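Alpha-glucosidase (Bacteroides thetaiotaomicron, PDB 5XFM) acts as a calcium-binding glycoside hydrolase of family 97, with both beta-L-arabinopyranosidase and alpha-galactosidase activity. Local coordinates at residues A[46-51]-A[147-152]; A[322-327]-A[546-551]; A[334-339]-A[373-378]. The protein carries 1 engineered substitution. One frame throughout, in Å; residues are numbered along the deposited sequence.

Contact 1 comes first along the chain and belongs to the N-terminal beta-rich part, where the start of strand 47-59 meets the loop that leaves its antiparallel partner, strand 136-147. Contacts 2 and 3 share the TIM-barrel part: its parallel strands include 295-299, 328-331 and 357-363. Contact 2 joins helices 311-324 and 541-549, and both segments of contact 3 fall between its two halves in sequence. The centre of contact 1 is about 47 Å from that of contact 2 and about 51 Å from that of contact 3, across the chain's centre; the centres of contacts 2 and 3 are about 29 Å apart. They sample a sandwich seam, the barrel's helical wall and the loops at its strand ends.

Contact 1. Residues A[46-51]-A[147-152]; sequences GKTMLE and RFPEQT
Pro149 presents the CG-CD side of its ring to two successive carbonyls: CD lies 3.2 Å from Met49 O and CG 3.5 Å from Thr48 O. The Phe148 ring meets the same Met49 O obliquely, through CD1 at 3.8 Å, and approaches the branch of Leu50. Glu51 runs alongside the proline: with CG anti to its own carbonyl carbon (chi1 -60°) and the chain extended, CD comes 4.1 Å from Pro149 CA. A water links Glu51 OE2 to Glu150 N. The backbones meet where Glu51 N donates to Arg147 O at 3.0 Å, the donor standing 41° out of the carbonyl plane. Pro149 begins a type I turn, and its O accepts both Thr152 N and, at 2.6 Å, Thr152 OG1. A glycine here would probably leave a gap beside the Thr48 and Met49 carbonyls and free the entry to the turn to rotate. Arg147 turns its guanidinium to Lys52 O and Glu228. Met49 and Leu50 form a classic beta bulge opposite Val42 of strand 39-44, while Phe148 stacks on Phe199 and packs with Leu50 against Val207 of strand 206-212, in the other sheet of this beta-sandwich domain.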
ATOM      1  N   GLY A  46     -11.667 -19.741  18.452  1.00 20.86           N
ATOM      2  CA  GLY A  46     -11.125 -20.688  19.412  1.00 25.09           C
ATOM      3  C   GLY A  46      -9.765 -21.247  19.042  1.00 28.73           C
ATOM      4  O   GLY A  46      -9.142 -21.966  19.824  1.00 32.61           O
ATOM      5  N   LYS A  47      -9.284 -20.899  17.854  1.00 30.41           N
ATOM      6  CA  LYS A  47      -7.954 -21.313  17.438  1.00 24.99           C
ATOM      7  C   LYS A  47      -6.938 -20.225  17.725  1.00 25.85           C
ATOM      8  O   LYS A  47      -7.199 -19.045  17.500  1.00 22.93           O
ATOM      9  CB  LYS A  47      -7.928 -21.682  15.952  1.00 29.29           C
ATOM     10  CG  LYS A  47      -8.894 -22.792  15.556  1.00 32.36           C
ATOM     11  CD  LYS A  47      -8.577 -24.088  16.302  1.00 32.28           C
ATOM     12  CE  LYS A  47      -7.084 -24.415  16.288  1.00 41.47           C
ATOM     13  NZ  LYS A  47      -6.797 -25.798  16.772  1.00 51.29           N
ATOM     14  N   THR A  48      -5.793 -20.632  18.267  1.00 25.74           N
ATOM     15  CA  THR A  48      -4.696 -19.714  18.528  1.00 24.04           C
ATOM     16  C   THR A  48      -4.150 -19.177  17.207  1.00 28.76           C
ATOM     17  O   THR A  48      -3.748 -19.948  16.328  1.00 20.99           O
ATOM     18  CB  THR A  48      -3.551 -20.399  19.315  1.00 26.27           C
ATOM     19  OG1 THR A  48      -4.073 -21.025  20.494  1.00 27.71           O
ATOM     20  CG2 THR A  48      -2.484 -19.385  19.713  1.00 25.44           C
ATOM     21  N   MET A  49      -4.129 -17.855  17.078  1.00 23.52           N
ATOM     22  CA  MET A  49      -3.637 -17.206  15.870  1.00 19.72           C
ATOM     23  C   MET A  49      -2.336 -16.478  16.172  1.00 24.19           C
ATOM     24  O   MET A  49      -1.387 -16.506  15.382  1.00 18.77           O
ATOM     25  CB  MET A  49      -4.689 -16.245  15.326  1.00 22.58           C
ATOM     26  CG  MET A  49      -6.032 -16.907  15.089  1.00 18.72           C
ATOM     27  SD  MET A  49      -5.917 -18.199  13.843  1.00 25.08           S
ATOM     28  CE  MET A  49      -5.847 -17.208  12.353  1.00 22.54           C
ATOM     29  N   LEU A  50      -2.296 -15.822  17.326  1.00 16.97           N
ATOM     30  CA  LEU A  50      -1.039 -15.322  17.857  1.00 20.04           C
ATOM     31  C   LEU A  50      -0.865 -15.886  19.247  1.00 22.65           C
ATOM     32  O   LEU A  50      -1.772 -15.804  20.071  1.00 20.82           O
ATOM     33  CB  LEU A  50      -1.014 -13.792  17.917  1.00 19.95           C
ATOM     34  CG  LEU A  50      -0.698 -12.993  16.652  1.00 25.20           C
ATOM     35  CD1 LEU A  50      -1.945 -12.871  15.797  1.00 21.30           C
ATOM     36  CD2 LEU A  50      -0.176 -11.612  17.031  1.00 22.43           C
ATOM     37  N   GLU A  51       0.284 -16.494  19.502  1.00 23.10           N
ATOM     38  CA  GLU A  51       0.603 -16.900  20.853  1.00 23.45           C
ATOM     39  C   GLU A  51       1.088 -15.694  21.640  1.00 25.48           C
ATOM     40  O   GLU A  51       1.079 -14.567  21.141  1.00 21.36           O
ATOM     41  CB  GLU A  51       1.613 -18.045  20.868  1.00 27.24           C
ATOM     42  CG  GLU A  51       1.085 -19.267  20.130  1.00 35.66           C
ATOM     43  CD  GLU A  51       2.002 -20.451  20.215  1.00 41.38           C
ATOM     44  OE1 GLU A  51       3.215 -20.281  19.988  1.00 52.94           O
ATOM     45  OE2 GLU A  51       1.511 -21.544  20.564  1.00 52.19           O
ATOM     46  N   ARG A 147       4.164 -13.247  17.997  1.00 23.38           N
ATOM     47  CA  ARG A 147       4.600 -14.634  18.076  1.00 21.34           C
ATOM     48  C   ARG A 147       3.540 -15.543  17.463  1.00 22.21           C
ATOM     49  O   ARG A 147       2.352 -15.371  17.715  1.00 22.13           O
ATOM     50  CB  ARG A 147       4.876 -15.029  19.525  1.00 20.72           C
ATOM     51  CG  ARG A 147       5.525 -16.384  19.668  1.00 22.71           C
ATOM     52  CD  ARG A 147       5.730 -16.792  21.121  1.00 21.96           C
ATOM     53  NE  ARG A 147       6.467 -15.817  21.927  1.00 20.85           N
ATOM     54  CZ  ARG A 147       7.771 -15.908  22.184  1.00 21.15           C
ATOM     55  NH1 ARG A 147       8.473 -16.899  21.659  1.00 19.48           N
ATOM     56  NH2 ARG A 147       8.384 -15.004  22.941  1.00 18.85           N
ATOM     57  N   PHE A 148       3.962 -16.482  16.624  1.00 23.36           N
ATOM     58  CA  PHE A 148       3.013 -17.307  15.875  1.00 28.18           C
ATOM     59  C   PHE A 148       3.054 -18.786  16.240  1.00 21.86           C
ATOM     60  O   PHE A 148       4.066 -19.275  16.738  1.00 21.80           O
ATOM     61  CB  PHE A 148       3.250 -17.144  14.371  1.00 22.55           C
ATOM     62  CG  PHE A 148       2.998 -15.754  13.878  1.00 24.55           C
ATOM     63  CD1 PHE A 148       1.725 -15.361  13.497  1.00 25.58           C
ATOM     64  CD2 PHE A 148       4.029 -14.836  13.804  1.00 24.46           C
ATOM     65  CE1 PHE A 148       1.488 -14.074  13.043  1.00 27.01           C
ATOM     66  CE2 PHE A 148       3.797 -13.551  13.354  1.00 21.71           C
ATOM     67  CZ  PHE A 148       2.525 -13.172  12.974  1.00 18.77           C
ATOM     68  N   PRO A 149       1.938 -19.499  16.007  1.00 22.82           N
ATOM     69  CA  PRO A 149       1.966 -20.955  16.189  1.00 25.11           C
ATOM     70  C   PRO A 149       3.023 -21.609  15.314  1.00 27.06           C
ATOM     71  O   PRO A 149       3.286 -21.164  14.199  1.00 28.61           O
ATOM     72  CB  PRO A 149       0.562 -21.391  15.770  1.00 27.96           C
ATOM     73  CG  PRO A 149      -0.283 -20.194  15.995  1.00 32.65           C
ATOM     74  CD  PRO A 149       0.587 -19.008  15.687  1.00 19.87           C
ATOM     75  N   GLU A 150       3.601 -22.676  15.847  1.00 32.00           N
ATOM     76  CA  GLU A 150       4.697 -23.431  15.245  1.00 30.32           C
ATOM     77  C   GLU A 150       4.544 -23.705  13.745  1.00 26.77           C
ATOM     78  O   GLU A 150       5.512 -23.619  12.991  1.00 25.49           O
ATOM     79  CB  GLU A 150       4.864 -24.728  16.029  1.00 33.55           C
ATOM     80  CG  GLU A 150       5.827 -24.543  17.190  1.00 42.27           C
ATOM     81  CD  GLU A 150       6.002 -25.786  18.032  1.00 63.26           C
ATOM     82  OE1 GLU A 150       5.854 -26.904  17.494  1.00 63.22           O
ATOM     83  OE2 GLU A 150       6.262 -25.640  19.248  1.00 70.02           O
ATOM     84  N   GLN A 151       3.338 -24.059  13.318  1.00 26.65           N
ATOM     85  CA  GLN A 151       3.127 -24.516  11.947  1.00 29.38           C
ATOM     86  C   GLN A 151       2.946 -23.352  10.970  1.00 30.32           C
ATOM     87  O   GLN A 151       2.605 -23.557   9.805  1.00 32.16           O
ATOM     88  CB  GLN A 151       1.908 -25.440  11.869  1.00 25.15           C
ATOM     89  CG  GLN A 151       0.564 -24.743  12.032  1.00 28.27           C
ATOM     90  CD  GLN A 151       0.196 -24.436  13.479  1.00 31.51           C
ATOM     91  OE1 GLN A 151       1.047 -24.432  14.370  1.00 32.68           O
ATOM     92  NE2 GLN A 151      -1.084 -24.162  13.711  1.00 26.37           N
ATOM     93  N   THR A 152       3.165 -22.131  11.447  1.00 30.38           N
ATOM     94  CA  THR A 152       2.893 -20.935  10.650  1.00 28.15           C
ATOM     95  C   THR A 152       3.884 -20.748   9.504  1.00 23.51           C
ATOM     96  O   THR A 152       5.095 -20.830   9.715  1.00 21.60           O
ATOM     97  CB  THR A 152       2.930 -19.663  11.517  1.00 22.72           C
ATOM     98  OG1 THR A 152       1.943 -19.753  12.552  1.00 21.08           O
ATOM     99  CG2 THR A 152       2.684 -18.430  10.662  1.00 15.75           C
TER
HETATM  100  O   HOH W   1       2.982 -23.343  18.548  1.00 38.33           O

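Contact 2. Residues A[322-327]-A[546-551]; sequences SAMGYE and FMKRVP
The last turns of helices 311-324 and 541-549 come together with Met324 CA 5.7 Å from Lys548 CA, and the first helix stops there in a Schellman motif whose C-prime residue, Gly325, has a positive phi of 74°. After this turn the end of the Tyr326 side chain reaches the second helix. Its hydroxyl donates to Met547 O, with OH and O 2.9 Å apart. The acceptor lies at the edge of the ring, in its plane, whereas seen from the carbonyl the donor stands 48° out of plane, so the bond does not follow a lone pair. Around the same hydroxyl gather Met547 CE at 3.5 Å and Val550 CG1 at 4.0 Å from Tyr326 OH. Met324 CB rests over one ring face, near its rim. Beyond CB the Met324 chain bends at both chi2 and chi3, each near -60°, and its methyl CE sits 4.0 Å from Met547 CB and 3.9 Å from Lys548 CG. The lysine crosses Met324 at about a right angle and carries its CE to 3.7 Å from Ala323 O. Helix 311-324 follows strand 295-299 and helix 541-549 comes after strand 526-528, its neighbour in the sheet, so the pair belongs to the closing seam of the TIM barrel. Thr519 of helix 512-521 packs against Met547 and Val550. Chemically, the Tyr326 hydroxyl gives a hydrogen bond to the Met547 carbonyl, whose i+4 residue, Pro551, has no N-H to give. Met547 CE and Val550 CG1 put apolar atoms beside the hydroxyl, and the positive charge of Lys548, without a direct bond to Ala323 O, probably suits the carbonyl-rich end of helix 311-324.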
ATOM      1  N   SER A 322      -5.522  12.774 -24.698  1.00 29.32           N
ATOM      2  CA  SER A 322      -6.730  13.378 -25.249  1.00 28.26           C
ATOM      3  C   SER A 322      -7.573  12.360 -26.020  1.00 29.08           C
ATOM      4  O   SER A 322      -8.793  12.306 -25.866  1.00 32.05           O
ATOM      5  CB  SER A 322      -6.371  14.551 -26.159  1.00 27.18           C
ATOM      6  OG  SER A 322      -7.527  15.281 -26.507  1.00 32.68           O
ATOM      7  N   ALA A 323      -6.911  11.553 -26.843  1.00 26.86           N
ATOM      8  CA  ALA A 323      -7.581  10.527 -27.637  1.00 28.94           C
ATOM      9  C   ALA A 323      -8.190   9.441 -26.755  1.00 27.93           C
ATOM     10  O   ALA A 323      -9.231   8.870 -27.076  1.00 26.52           O
ATOM     11  CB  ALA A 323      -6.604   9.912 -28.635  1.00 26.48           C
ATOM     12  N   MET A 324      -7.518   9.145 -25.651  1.00 24.52           N
ATOM     13  CA  MET A 324      -8.007   8.165 -24.699  1.00 26.33           C
ATOM     14  C   MET A 324      -9.074   8.762 -23.779  1.00 25.94           C
ATOM     15  O   MET A 324      -9.778   8.041 -23.073  1.00 22.88           O
ATOM     16  CB  MET A 324      -6.839   7.608 -23.884  1.00 26.89           C
ATOM     17  CG  MET A 324      -5.896   6.747 -24.699  1.00 20.45           C
ATOM     18  SD  MET A 324      -6.671   5.243 -25.325  1.00 25.78           S
ATOM     19  CE  MET A 324      -7.116   4.424 -23.793  1.00 24.78           C
ATOM     20  N   GLY A 325      -9.188  10.087 -23.786  1.00 31.28           N
ATOM     21  CA  GLY A 325     -10.114  10.763 -22.895  1.00 22.11           C
ATOM     22  C   GLY A 325      -9.571  10.734 -21.481  1.00 29.23           C
ATOM     23  O   GLY A 325     -10.325  10.835 -20.508  1.00 33.20           O
ATOM     24  N   TYR A 326      -8.256  10.577 -21.364  1.00 27.68           N
ATOM     25  CA  TYR A 326      -7.616  10.517 -20.055  1.00 30.13           C
ATOM     26  C   TYR A 326      -7.439  11.913 -19.474  1.00 32.27           C
ATOM     27  O   TYR A 326      -7.216  12.881 -20.209  1.00 28.34           O
ATOM     28  CB  TYR A 326      -6.267   9.794 -20.134  1.00 27.37           C
ATOM     29  CG  TYR A 326      -6.387   8.284 -20.098  1.00 31.40           C
ATOM     30  CD1 TYR A 326      -7.628   7.664 -20.208  1.00 27.21           C
ATOM     31  CD2 TYR A 326      -5.266   7.482 -19.925  1.00 26.80           C
ATOM     32  CE1 TYR A 326      -7.744   6.289 -20.168  1.00 27.52           C
ATOM     33  CE2 TYR A 326      -5.375   6.104 -19.883  1.00 27.28           C
ATOM     34  CZ  TYR A 326      -6.615   5.515 -20.004  1.00 27.46           C
ATOM     35  OH  TYR A 326      -6.730   4.148 -19.963  1.00 23.87           O
ATOM     36  N   GLU A 327      -7.553  12.002 -18.151  1.00 23.72           N
ATOM     37  CA  GLU A 327      -7.482  13.276 -17.442  1.00 28.10           C
ATOM     38  C   GLU A 327      -6.078  13.848 -17.349  1.00 23.21           C
ATOM     39  O   GLU A 327      -5.907  15.066 -17.299  1.00 26.80           O
ATOM     40  CB  GLU A 327      -8.066  13.146 -16.032  1.00 24.83           C
ATOM     41  CG  GLU A 327      -9.565  12.909 -15.986  1.00 28.88           C
ATOM     42  CD  GLU A 327      -9.967  11.520 -16.439  1.00 33.05           C
ATOM     43  OE1 GLU A 327      -9.263  10.551 -16.083  1.00 30.22           O
ATOM     44  OE2 GLU A 327     -10.987  11.398 -17.150  1.00 33.77           O
ATOM     45  N   PHE A 546     -11.959  -0.958 -23.698  1.00 31.49           N
ATOM     46  CA  PHE A 546     -12.091  -1.135 -22.259  1.00 32.42           C
ATOM     47  C   PHE A 546     -11.307  -0.058 -21.509  1.00 34.07           C
ATOM     48  O   PHE A 546     -11.836   0.586 -20.597  1.00 28.47           O
ATOM     49  CB  PHE A 546     -11.598  -2.507 -21.808  1.00 27.48           C
ATOM     50  CG  PHE A 546     -11.495  -2.643 -20.307  1.00 32.60           C
ATOM     51  CD1 PHE A 546     -12.612  -2.958 -19.550  1.00 36.41           C
ATOM     52  CD2 PHE A 546     -10.297  -2.415 -19.652  1.00 29.35           C
ATOM     53  CE1 PHE A 546     -12.529  -3.066 -18.176  1.00 35.52           C
ATOM     54  CE2 PHE A 546     -10.211  -2.518 -18.276  1.00 28.55           C
ATOM     55  CZ  PHE A 546     -11.323  -2.847 -17.540  1.00 30.60           C
ATOM     56  N   MET A 547     -10.045   0.131 -21.900  1.00 28.61           N
ATOM     57  CA  MET A 547      -9.166   1.068 -21.199  1.00 29.35           C
ATOM     58  C   MET A 547      -9.721   2.486 -21.258  1.00 34.83           C
ATOM     59  O   MET A 547      -9.426   3.312 -20.394  1.00 35.80           O
ATOM     60  CB  MET A 547      -7.750   1.020 -21.767  1.00 25.91           C
ATOM     61  CG  MET A 547      -7.018  -0.262 -21.413  1.00 28.41           C
ATOM     62  SD  MET A 547      -7.028  -0.561 -19.636  1.00 34.39           S
ATOM     63  CE  MET A 547      -6.057   0.819 -19.042  1.00 28.19           C
ATOM     64  N   LYS A 548     -10.516   2.770 -22.283  1.00 28.65           N
ATOM     65  CA  LYS A 548     -11.198   4.056 -22.352  1.00 29.15           C
ATOM     66  C   LYS A 548     -12.250   4.241 -21.242  1.00 28.59           C
ATOM     67  O   LYS A 548     -12.560   5.372 -20.864  1.00 28.21           O
ATOM     68  CB  LYS A 548     -11.841   4.238 -23.726  1.00 28.67           C
ATOM     69  CG  LYS A 548     -10.872   4.756 -24.781  1.00 27.42           C
ATOM     70  CD  LYS A 548     -11.377   4.482 -26.188  1.00 30.19           C
ATOM     71  CE  LYS A 548     -10.855   5.520 -27.178  1.00 27.55           C
ATOM     72  NZ  LYS A 548      -9.979   4.927 -28.227  1.00 37.58           N
ATOM     73  N   ARG A 549     -12.798   3.146 -20.721  1.00 32.60           N
ATOM     74  CA  ARG A 549     -13.867   3.231 -19.719  1.00 28.40           C
ATOM     75  C   ARG A 549     -13.434   2.831 -18.315  1.00 29.42           C
ATOM     76  O   ARG A 549     -14.254   2.826 -17.395  1.00 33.90           O
ATOM     77  CB  ARG A 549     -15.057   2.356 -20.123  1.00 28.93           C
ATOM     78  CG  ARG A 549     -15.601   2.624 -21.515  1.00 38.94           C
ATOM     79  CD  ARG A 549     -16.930   1.914 -21.740  1.00 50.55           C
ATOM     80  NE  ARG A 549     -16.953   1.198 -23.014  1.00 57.19           N
ATOM     81  CZ  ARG A 549     -17.197  -0.106 -23.140  1.00 59.39           C
ATOM     82  NH1 ARG A 549     -17.454  -0.848 -22.068  1.00 69.71           N
ATOM     83  NH2 ARG A 549     -17.188  -0.670 -24.342  1.00 56.11           N
ATOM     84  N   VAL A 550     -12.159   2.497 -18.142  1.00 35.96           N
ATOM     85  CA  VAL A 550     -11.679   2.010 -16.849  1.00 34.74           C
ATOM     86  C   VAL A 550     -11.831   3.034 -15.708  1.00 30.32           C
ATOM     87  O   VAL A 550     -11.490   4.211 -15.850  1.00 31.04           O
ATOM     88  CB  VAL A 550     -10.188   1.546 -16.956  1.00 31.60           C
ATOM     89  CG1 VAL A 550      -9.245   2.718 -17.181  1.00 33.68           C
ATOM     90  CG2 VAL A 550      -9.780   0.740 -15.732  1.00 32.67           C
ATOM     91  N   PRO A 551     -12.379   2.582 -14.571  1.00 27.99           N
ATOM     92  CA  PRO A 551     -12.440   3.421 -13.370  1.00 28.50           C
ATOM     93  C   PRO A 551     -11.165   3.288 -12.545  1.00 29.12           C
ATOM     94  O   PRO A 551     -10.415   2.329 -12.742  1.00 24.16           O
ATOM     95  CB  PRO A 551     -13.657   2.878 -12.613  1.00 34.05           C
ATOM     96  CG  PRO A 551     -13.952   1.519 -13.214  1.00 34.50           C
ATOM     97  CD  PRO A 551     -13.034   1.279 -14.376  1.00 32.47           C
TER

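Contact 3. Residues A[334-339]-A[373-378]; sequences WWDTRI and QGPVNR
Trp334 carries a neighbour on each face of its indole. Gln373 CA lies over one, a CH-pi contact 3.7 Å from the centroid of the six-membered ring and only 10° off its normal; the Arg338 guanidinium is laid over the opposite face, NH2 above the ring centre. The Trp335 indole receives Pro375 obliquely, with CD 3.3 Å from NE1, an atom that itself donates to Trp361 O. The carboxylate of Asp336 lies against the cis Gly374-Pro375 peptide: OD1 is 3.0 Å from both Gly374 C and Pro375 N, a contact without a hydrogen to share. Asp336 CG stands between the backbone N and carbonyl carbon (chi1 67°), which turns the carboxylate onto that bond, and OD2 takes a water at 2.6 Å. A CB on Gly374 would run into OD1, so the glycine leaves room for the aspartate. Trp334 N, at the N-cap position of helix 335-338, donates to Gly374 O at 2.9 Å. Such loops, following strands 328-331 and 357-363, form the C-terminal rim of a TIM barrel, where glycoside hydrolases of this fold hold their active sites; the Gln373 side chain is about 8 Å from the bound calcium.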
ATOM      1  N   TRP A 334      14.145  14.231 -15.637  1.00 20.07           N
ATOM      2  CA  TRP A 334      14.965  15.023 -16.573  1.00 21.48           C
ATOM      3  C   TRP A 334      14.262  16.210 -17.241  1.00 22.21           C
ATOM      4  O   TRP A 334      14.905  16.944 -17.995  1.00 28.29           O
ATOM      5  CB  TRP A 334      15.568  14.155 -17.691  1.00 23.06           C
ATOM      6  CG  TRP A 334      16.486  13.078 -17.231  1.00 19.20           C
ATOM      7  CD1 TRP A 334      16.278  11.730 -17.320  1.00 18.52           C
ATOM      8  CD2 TRP A 334      17.755  13.246 -16.591  1.00 15.62           C
ATOM      9  NE1 TRP A 334      17.345  11.051 -16.789  1.00 16.30           N
ATOM     10  CE2 TRP A 334      18.264  11.957 -16.330  1.00 15.54           C
ATOM     11  CE3 TRP A 334      18.510  14.359 -16.215  1.00 16.08           C
ATOM     12  CZ2 TRP A 334      19.496  11.750 -15.711  1.00 15.19           C
ATOM     13  CZ3 TRP A 334      19.735  14.152 -15.597  1.00 18.69           C
ATOM     14  CH2 TRP A 334      20.214  12.856 -15.350  1.00 18.90           C
ATOM     15  N   TRP A 335      12.974  16.415 -16.984  1.00 21.00           N
ATOM     16  CA  TRP A 335      12.233  17.430 -17.746  1.00 26.66           C
ATOM     17  C   TRP A 335      12.736  18.859 -17.525  1.00 29.18           C
ATOM     18  O   TRP A 335      12.682  19.692 -18.435  1.00 22.84           O
ATOM     19  CB  TRP A 335      10.731  17.366 -17.436  1.00 19.27           C
ATOM     20  CG  TRP A 335      10.330  17.778 -16.047  1.00 25.31           C
ATOM     21  CD1 TRP A 335      10.052  16.949 -14.996  1.00 23.22           C
ATOM     22  CD2 TRP A 335      10.121  19.117 -15.565  1.00 20.95           C
ATOM     23  NE1 TRP A 335       9.704  17.687 -13.892  1.00 19.82           N
ATOM     24  CE2 TRP A 335       9.739  19.018 -14.214  1.00 18.79           C
ATOM     25  CE3 TRP A 335      10.234  20.385 -16.142  1.00 20.80           C
ATOM     26  CZ2 TRP A 335       9.467  20.138 -13.431  1.00 21.75           C
ATOM     27  CZ3 TRP A 335       9.969  21.496 -15.363  1.00 22.91           C
ATOM     28  CH2 TRP A 335       9.590  21.366 -14.021  1.00 22.56           C
ATOM     29  N   ASP A 336      13.238  19.146 -16.331  1.00 25.54           N
ATOM     30  CA  ASP A 336      13.660  20.510 -16.028  1.00 27.99           C
ATOM     31  C   ASP A 336      14.898  20.902 -16.810  1.00 24.31           C
ATOM     32  O   ASP A 336      15.152  22.081 -17.036  1.00 30.32           O
ATOM     33  CB  ASP A 336      13.939  20.672 -14.538  1.00 24.43           C
ATOM     34  CG  ASP A 336      15.143  19.874 -14.096  1.00 25.15           C
ATOM     35  OD1 ASP A 336      15.178  18.664 -14.391  1.00 25.16           O
ATOM     36  OD2 ASP A 336      16.069  20.456 -13.493  1.00 25.32           O
ATOM     37  N   THR A 337      15.670  19.902 -17.211  1.00 27.85           N
ATOM     38  CA  THR A 337      16.931  20.140 -17.893  1.00 25.53           C
ATOM     39  C   THR A 337      16.861  19.885 -19.408  1.00 28.53           C
ATOM     40  O   THR A 337      17.652  20.440 -20.172  1.00 32.86           O
ATOM     41  CB  THR A 337      18.045  19.285 -17.248  1.00 26.71           C
ATOM     42  OG1 THR A 337      19.319  19.898 -17.467  1.00 38.16           O
ATOM     43  CG2 THR A 337      18.046  17.874 -17.799  1.00 24.80           C
ATOM     44  N   ARG A 338      15.930  19.037 -19.838  1.00 30.45           N
ATOM     45  CA  ARG A 338      15.817  18.668 -21.252  1.00 27.49           C
ATOM     46  C   ARG A 338      14.623  19.328 -21.948  1.00 28.60           C
ATOM     47  O   ARG A 338      14.516  19.290 -23.173  1.00 25.81           O
ATOM     48  CB  ARG A 338      15.733  17.147 -21.390  1.00 21.74           C
ATOM     49  CG  ARG A 338      16.999  16.454 -20.935  1.00 29.60           C
ATOM     50  CD  ARG A 338      16.907  14.942 -21.015  1.00 23.87           C
ATOM     51  NE  ARG A 338      18.050  14.331 -20.339  1.00 28.98           N
ATOM     52  CZ  ARG A 338      18.324  13.031 -20.350  1.00 27.85           C
ATOM     53  NH1 ARG A 338      17.534  12.187 -21.004  1.00 28.56           N
ATOM     54  NH2 ARG A 338      19.386  12.575 -19.697  1.00 22.22           N
ATOM     55  N   ILE A 339      13.727  19.922 -21.162  1.00 27.24           N
ATOM     56  CA  ILE A 339      12.608  20.699 -21.696  1.00 26.14           C
ATOM     57  C   ILE A 339      12.588  22.110 -21.103  1.00 32.67           C
ATOM     58  O   ILE A 339      12.437  23.100 -21.826  1.00 32.06           O
ATOM     59  CB  ILE A 339      11.253  20.009 -21.427  1.00 28.81           C
ATOM     60  CG1 ILE A 339      11.193  18.657 -22.146  1.00 26.91           C
ATOM     61  CG2 ILE A 339      10.102  20.891 -21.887  1.00 26.42           C
ATOM     62  CD1 ILE A 339      10.066  17.748 -21.684  1.00 23.08           C
ATOM     63  N   GLN A 373      19.167  12.851 -11.754  1.00 25.22           N
ATOM     64  CA  GLN A 373      17.908  13.102 -12.458  1.00 25.02           C
ATOM     65  C   GLN A 373      16.996  14.190 -11.811  1.00 26.66           C
ATOM     66  O   GLN A 373      16.646  14.157 -10.630  1.00 22.58           O
ATOM     67  CB  GLN A 373      17.176  11.772 -12.671  1.00 26.04           C
ATOM     68  CG  GLN A 373      17.767  10.525 -12.046  1.00 32.82           C
ATOM     69  CD  GLN A 373      16.741   9.421 -12.148  1.00 31.84           C
ATOM     70  OE1 GLN A 373      16.061   9.232 -13.181  1.00 46.95           O
ATOM     71  NE2 GLN A 373      16.724   8.593 -11.135  1.00 53.20           N
ATOM     72  N   GLY A 374      16.622  15.173 -12.626  1.00 23.85           N
ATOM     73  CA  GLY A 374      16.026  16.379 -12.095  1.00 18.01           C
ATOM     74  C   GLY A 374      14.560  16.512 -12.420  1.00 19.43           C
ATOM     75  O   GLY A 374      14.011  15.704 -13.161  1.00 21.36           O
ATOM     76  N   PRO A 375      13.921  17.549 -11.862  1.00 20.74           N
ATOM     77  CA  PRO A 375      14.631  18.518 -11.017  1.00 21.84           C
ATOM     78  C   PRO A 375      14.946  18.001  -9.604  1.00 22.00           C
ATOM     79  O   PRO A 375      14.090  17.386  -8.966  1.00 20.49           O
ATOM     80  CB  PRO A 375      13.659  19.698 -10.953  1.00 21.44           C
ATOM     81  CG  PRO A 375      12.320  19.108 -11.213  1.00 22.86           C
ATOM     82  CD  PRO A 375      12.514  17.913 -12.090  1.00 21.74           C
ATOM     83  N   VAL A 376      16.172  18.256  -9.147  1.00 22.47           N
ATOM     84  CA  VAL A 376      16.595  17.942  -7.783  1.00 17.90           C
ATOM     85  C   VAL A 376      16.616  19.230  -6.959  1.00 24.59           C
ATOM     86  O   VAL A 376      16.677  20.323  -7.526  1.00 16.39           O
ATOM     87  CB  VAL A 376      18.000  17.275  -7.728  1.00 24.42           C
ATOM     88  CG1 VAL A 376      17.949  15.830  -8.234  1.00 19.27           C
ATOM     89  CG2 VAL A 376      19.030  18.098  -8.503  1.00 24.35           C
ATOM     90  N   ASN A 377      16.533  19.091  -5.633  1.00 20.92           N
ATOM     91  CA  ASN A 377      16.663  20.219  -4.704  1.00 20.66           C
ATOM     92  C   ASN A 377      15.533  21.230  -4.784  1.00 22.63           C
ATOM     93  O   ASN A 377      15.704  22.394  -4.415  1.00 18.22           O
ATOM     94  CB  ASN A 377      17.998  20.937  -4.934  1.00 23.76           C
ATOM     95  CG  ASN A 377      19.175  20.019  -4.770  1.00 24.40           C
ATOM     96  OD1 ASN A 377      19.149  19.122  -3.931  1.00 18.24           O
ATOM     97  ND2 ASN A 377      20.188  20.183  -5.615  1.00 25.33           N
ATOM     98  N   ARG A 378      14.372  20.780  -5.243  1.00 18.84           N
ATOM     99  CA  ARG A 378      13.209  21.643  -5.276  1.00 14.66           C
ATOM    100  C   ARG A 378      12.141  21.251  -4.237  1.00 18.02           C
ATOM    101  O   ARG A 378      11.119  21.921  -4.136  1.00 20.28           O
ATOM    102  CB  ARG A 378      12.599  21.640  -6.684  1.00 16.53           C
ATOM    103  CG  ARG A 378      13.493  22.253  -7.769  1.00 21.52           C
ATOM    104  CD  ARG A 378      13.918  23.678  -7.427  1.00 20.53           C
ATOM    105  NE  ARG A 378      14.897  24.223  -8.369  1.00 32.61           N
ATOM    106  CZ  ARG A 378      14.605  24.979  -9.428  1.00 31.73           C
ATOM    107  NH1 ARG A 378      13.348  25.304  -9.709  1.00 25.23           N
ATOM    108  NH2 ARG A 378      15.581  25.420 -10.209  1.00 31.56           N
TER
HETATM  109  O   HOH W   2      17.877  19.533 -11.916  1.00 19.77           O